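Local coordinates for protein D-alanyl-D-alanine carboxypeptidase (Vibrio cholerae, PDB 5TR7) that probably removes the terminal D-alanine from peptidoglycan precursor peptides, as a serine-type D-Ala-D-Ala carboxypeptidase of the penicillin-binding protein family, at residues A[34-39]-A[209-214]; A[98-103]-A[139-144]. All blocks are in the same frame, centred on the assembly; numbering follows the deposited sequence.

Contact 1 of 2, residues A[34-39]-A[209-214]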
loop_
_atom_site.group_PDB
_atom_site.type_symbol
_atom_site.label_atom_id
_atom_site.label_comp_id
_atom_site.label_asym_id
_atom_site.label_seq_id
_atom_site.Cartn_x
_atom_site.Cartn_y
_atom_site.Cartn_z
ATOM N N ALA A 34 -5.025 5.881 -5.570
ATOM C CA ALA A 34 -3.791 5.977 -6.308
ATOM C C ALA A 34 -2.845 4.866 -5.914
ATOM O O ALA A 34 -3.231 3.718 -5.769
ATOM C CB ALA A 34 -3.158 7.368 -6.140
ATOM N N SER A 35 -1.621 5.227 -5.631
ATOM C CA SER A 35 -0.602 4.223 -5.388
ATOM C C SER A 35 -0.897 3.349 -4.134
ATOM O O SER A 35 -0.260 2.306 -3.929
ATOM C CB SER A 35 0.725 4.943 -5.394
ATOM O OG SER A 35 1.793 4.081 -5.453
ATOM N N LEU A 36 -1.892 3.722 -3.327
ATOM C CA LEU A 36 -2.210 2.893 -2.169
ATOM C C LEU A 36 -2.886 1.615 -2.683
ATOM O O LEU A 36 -2.931 0.614 -1.968
ATOM C CB LEU A 36 -3.110 3.620 -1.163
ATOM C CG LEU A 36 -2.489 4.822 -0.530
ATOM C CD1 LEU A 36 -3.577 5.400 0.326
ATOM C CD2 LEU A 36 -1.214 4.489 0.291
ATOM N N THR A 37 -3.363 1.668 -3.932
ATOM C CA THR A 37 -3.915 0.483 -4.606
ATOM C C THR A 37 -2.892 -0.684 -4.587
ATOM O O THR A 37 -3.256 -1.851 -4.605
ATOM C CB THR A 37 -4.217 0.839 -6.084
ATOM O OG1 THR A 37 -5.247 1.822 -6.126
ATOM C CG2 THR A 37 -4.675 -0.362 -6.883
ATOM N N LYS A 38 -1.613 -0.336 -4.488
ATOM C CA LYS A 38 -0.540 -1.340 -4.457
ATOM C C LYS A 38 -0.614 -2.212 -3.247
ATOM O O LYS A 38 -0.128 -3.360 -3.264
ATOM C CB LYS A 38 0.812 -0.736 -4.636
ATOM C CG LYS A 38 0.962 -0.014 -5.990
ATOM C CD LYS A 38 2.366 0.537 -6.241
ATOM C CE LYS A 38 2.505 1.161 -7.629
ATOM N NZ LYS A 38 1.847 2.472 -7.730
ATOM N N MET A 39 -1.239 -1.715 -2.182
ATOM C CA MET A 39 -1.442 -2.580 -1.017
ATOM C C MET A 39 -2.351 -3.752 -1.388
ATOM O O MET A 39 -2.143 -4.905 -0.915
ATOM C CB MET A 39 -2.088 -1.819 0.137
ATOM C CG MET A 39 -1.138 -0.798 0.811
ATOM S SD MET A 39 -1.833 -0.168 2.303
ATOM C CE MET A 39 -3.360 0.586 1.909
ATOM N N GLY A 209 -3.896 15.425 -2.362
ATOM C CA GLY A 209 -2.583 15.549 -1.703
ATOM C C GLY A 209 -1.876 14.265 -1.391
ATOM O O GLY A 209 -2.155 13.254 -2.003
ATOM N N TYR A 210 -0.956 14.315 -0.443
ATOM C CA TYR A 210 -0.186 13.176 -0.030
ATOM C C TYR A 210 -0.888 12.319 0.977
ATOM O O TYR A 210 -1.484 12.811 1.949
ATOM C CB TYR A 210 1.168 13.578 0.534
ATOM C CG TYR A 210 2.051 14.235 -0.483
ATOM C CD1 TYR A 210 2.916 13.472 -1.262
ATOM C CD2 TYR A 210 2.097 15.592 -0.622
ATOM C CE1 TYR A 210 3.788 14.051 -2.164
ATOM C CE2 TYR A 210 2.964 16.188 -1.527
ATOM C CZ TYR A 210 3.800 15.414 -2.285
ATOM O OH TYR A 210 4.618 16.017 -3.167
ATOM N N ASN A 211 -0.733 11.004 0.769
ATOM C CA ASN A 211 -1.330 10.032 1.612
ATOM C C ASN A 211 -0.338 9.101 2.288
ATOM O O ASN A 211 0.670 8.764 1.718
ATOM C CB ASN A 211 -2.176 9.158 0.714
ATOM C CG ASN A 211 -3.120 9.955 -0.139
ATOM O OD1 ASN A 211 -3.677 10.964 0.296
ATOM N ND2 ASN A 211 -3.302 9.498 -1.371
ATOM N N LEU A 212 -0.730 8.570 3.451
ATOM C CA LEU A 212 0.011 7.538 4.098
ATOM C C LEU A 212 -0.864 6.563 4.853
ATOM O O LEU A 212 -1.732 6.973 5.604
ATOM C CB LEU A 212 0.986 8.152 5.107
ATOM C CG LEU A 212 1.851 7.125 5.866
ATOM C CD1 LEU A 212 2.650 6.194 4.960
ATOM C CD2 LEU A 212 2.829 7.889 6.759
ATOM N N VAL A 213 -0.609 5.280 4.676
ATOM C CA VAL A 213 -1.232 4.224 5.490
ATOM C C VAL A 213 -0.079 3.767 6.369
ATOM O O VAL A 213 0.892 3.253 5.846
ATOM C CB VAL A 213 -1.793 3.063 4.695
ATOM C CG1 VAL A 213 -2.408 2.034 5.613
ATOM C CG2 VAL A 213 -2.880 3.567 3.842
ATOM N N SER A 214 -0.174 3.944 7.685
ATOM C CA SER A 214 0.903 3.546 8.558
ATOM C C SER A 214 0.454 2.564 9.618
ATOM O O SER A 214 -0.719 2.450 9.843
ATOM C CB SER A 214 1.500 4.791 9.244
ATOM O OG SER A 214 0.483 5.497 9.955
#
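The SxxK motif of a penicillin-binding protein, Ser35 to Lys38 at the start of helix 37-50, is backed here by residues 209-214 of strand 209-218 in the antiparallel five-stranded sheet, and Leu36 and Met39 do the touching. They lie on the face of the turn that looks at the sheet, where apolar side chains suit the buried surface. Leu36, with CG anti to its carbonyl carbon (chi1 -64°), sends CD1 between two strand residues, 4.0 Å from Val213 CG2 and equally near the CB of Asn211. Met39 has a chain bent at its last torsion, chi3 -59°, which curls the methyl back over the valine: CE lies 3.6 Å from Val213 CG2. The beta-branched Val213 suits a strand and meets both partners, CG2 touching both the leucine and the methionine while CG1 faces the sulfur. Asn211 offers only its CB to Leu36; its amide is turned to the sheet, OD1 accepting from Gly229 N and ND2 donating to Thr205 OG1, so its polar end is satisfied in a buried place. Leu153 packs against Leu36 and Met39 from helix 150-163. On the motif itself, Lys38 NZ donates to OG of Ser35, the predicted acyl-ester nucleophile, at 2.8 Å. Thr37 tightens the turn: its OG1 and its backbone N both donate to Ala34 O, the hydroxyl in the carbonyl plane at 2.8 Å.

Contact 2 of 2, residues A[98-103]-A[139-144]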
loop_
_atom_site.group_PDB
_atom_site.type_symbol
_atom_site.label_atom_id
_atom_site.label_comp_id
_atom_site.label_asym_id
_atom_site.label_seq_id
_atom_site.Cartn_x
_atom_site.Cartn_y
_atom_site.Cartn_z
ATOM N N SER A 98 7.379 1.248 -5.289
ATOM C CA SER A 98 6.083 1.711 -5.789
ATOM C C SER A 98 6.114 1.687 -7.317
ATOM O O SER A 98 5.552 2.552 -7.994
ATOM C CB SER A 98 5.813 3.151 -5.235
ATOM O OG SER A 98 4.432 3.381 -5.217
ATOM N N GLY A 99 6.744 0.674 -7.885
ATOM C CA GLY A 99 6.883 0.618 -9.347
ATOM C C GLY A 99 5.641 0.112 -10.077
ATOM O O GLY A 99 5.207 -0.996 -9.848
ATOM N N ASN A 100 5.040 0.943 -10.909
ATOM C CA ASN A 100 3.859 0.553 -11.659
ATOM C C ASN A 100 4.104 -0.586 -12.651
ATOM O O ASN A 100 3.194 -1.394 -12.913
ATOM C CB ASN A 100 3.327 1.738 -12.457
ATOM C CG ASN A 100 2.795 2.851 -11.609
ATOM O OD1 ASN A 100 2.474 2.682 -10.460
ATOM N ND2 ASN A 100 2.710 4.000 -12.196
ATOM N N ASP A 101 5.306 -0.568 -13.268
ATOM C CA ASP A 101 5.726 -1.604 -14.209
ATOM C C ASP A 101 5.698 -2.985 -13.528
ATOM O O ASP A 101 5.082 -3.973 -14.045
ATOM C CB ASP A 101 7.069 -1.258 -14.895
ATOM C CG ASP A 101 8.238 -0.919 -13.888
ATOM O OD1 ASP A 101 7.953 -0.711 -12.685
ATOM O OD2 ASP A 101 9.443 -0.844 -14.322
ATOM N N ALA A 102 6.276 -3.047 -12.331
ATOM C CA ALA A 102 6.322 -4.306 -11.587
ATOM C C ALA A 102 4.910 -4.793 -11.206
ATOM O O ALA A 102 4.693 -5.995 -11.084
ATOM C CB ALA A 102 7.150 -4.160 -10.329
ATOM N N CYS A 103 3.988 -3.848 -10.988
ATOM C CA CYS A 103 2.594 -4.206 -10.658
ATOM C C CYS A 103 1.964 -4.968 -11.785
ATOM O O CYS A 103 1.398 -6.051 -11.584
ATOM C CB CYS A 103 1.720 -2.995 -10.360
ATOM S SG CYS A 103 2.068 -2.199 -8.794
ATOM N N HIS A 139 -2.227 -0.958 -10.305
ATOM C CA HIS A 139 -1.248 0.043 -9.805
ATOM C C HIS A 139 -1.791 1.326 -9.214
ATOM O O HIS A 139 -1.056 1.970 -8.446
ATOM C CB HIS A 139 -0.240 0.368 -10.908
ATOM C CG HIS A 139 -0.896 0.563 -12.227
ATOM N ND1 HIS A 139 -1.626 1.681 -12.517
ATOM C CD2 HIS A 139 -0.974 -0.228 -13.320
ATOM C CE1 HIS A 139 -2.107 1.597 -13.745
ATOM N NE2 HIS A 139 -1.713 0.447 -14.261
ATOM N N GLY A 140 -3.028 1.706 -9.541
ATOM C CA GLY A 140 -3.613 2.921 -9.018
ATOM C C GLY A 140 -3.761 4.143 -9.937
ATOM O O GLY A 140 -4.350 5.123 -9.547
ATOM N N LEU A 141 -3.295 4.101 -11.168
ATOM C CA LEU A 141 -3.425 5.311 -12.008
ATOM C C LEU A 141 -4.890 5.557 -12.205
ATOM O O LEU A 141 -5.655 4.614 -12.336
ATOM C CB LEU A 141 -2.684 5.149 -13.336
ATOM C CG LEU A 141 -1.146 4.999 -13.182
ATOM C CD1 LEU A 141 -0.496 4.740 -14.546
ATOM C CD2 LEU A 141 -0.505 6.220 -12.498
ATOM N N ASP A 142 -5.302 6.830 -12.128
ATOM C CA ASP A 142 -6.694 7.255 -12.246
ATOM C C ASP A 142 -7.714 6.703 -13.175
ATOM O O ASP A 142 -7.489 6.610 -14.357
ATOM C CB ASP A 142 -6.771 8.642 -12.913
ATOM C CG ASP A 142 -6.929 9.745 -11.950
ATOM O OD1 ASP A 142 -6.440 9.655 -10.800
ATOM O OD2 ASP A 142 -7.556 10.715 -12.391
ATOM N N ASP A 143 -8.897 6.549 -12.619
ATOM C CA ASP A 143 -10.006 5.971 -13.340
ATOM C C ASP A 143 -11.257 6.349 -12.573
ATOM O O ASP A 143 -11.246 6.319 -11.355
ATOM C CB ASP A 143 -9.878 4.465 -13.447
ATOM C CG ASP A 143 -10.967 3.853 -14.312
ATOM O OD1 ASP A 143 -12.168 4.103 -14.072
ATOM O OD2 ASP A 143 -10.620 3.051 -15.208
ATOM N N PRO A 144 -12.333 6.760 -13.278
ATOM C CA PRO A 144 -13.557 7.080 -12.562
ATOM C C PRO A 144 -14.016 5.962 -11.614
ATOM O O PRO A 144 -14.501 6.259 -10.524
ATOM C CB PRO A 144 -14.593 7.255 -13.688
ATOM C CG PRO A 144 -13.803 7.632 -14.879
ATOM C CD PRO A 144 -12.396 7.135 -14.700
#
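Van der Waals contact joins Asn100 and Cys103, one turn apart on helix 100-111, to the CB of His139. Asn100 OD1 comes within 3.6 Å of His139 CB, while Cys103 CB approaches the same carbon at 3.9 Å; the small cysteine lets the loop lie close to the helix. The asparagine side chain crosses that of His139 at about a right angle, with amide and imidazole planes 40° apart. On the other branch of the amide, ND2 rests against the methyls of Leu141, CD2 being 3.9 Å away. Ser98-Gly99-Asn100 matches the SxN motif of this family, with Ser98 predicted to belong to the active site, and Gly99 is the N-cap of the helix that follows. No hydrogen bond crosses directly between helix and loop; Asn100 OD1 and His139 O both accept from Lys38 NZ, so the two share one lysine. Within the loop, Leu141 N donates to His139 ND1 almost straight, at 3.2 Å and 169°, near the ring plane, which helps to set the rotation of the imidazole. Between them Gly140 has a positive phi of 106°, where a CB would be jammed against the carbonyl O of His139, which explains the glycine.

From the N terminus, the chain passes through strands 10-15 and 21-25 before reaching the SxxK turn at 34-39. It then runs through helix 37-50 and helix 87-95 to residues 98-103, and contact 2 closes a loop of 35 residues, largely the rest of helix 100-111 and helix 114-127, on reaching 139-144. That loop lies wholly within the longer one of contact 1, completed when residues 209-214 of strand 209-218 come back to the SxxK turn. Contact 1 thus joins the turn to the five-stranded sheet, and contact 2 joins two parts of the helical region. They meet at the predicted active site, where Ser35 OG approaches Ser98 OG to 2.7 Å.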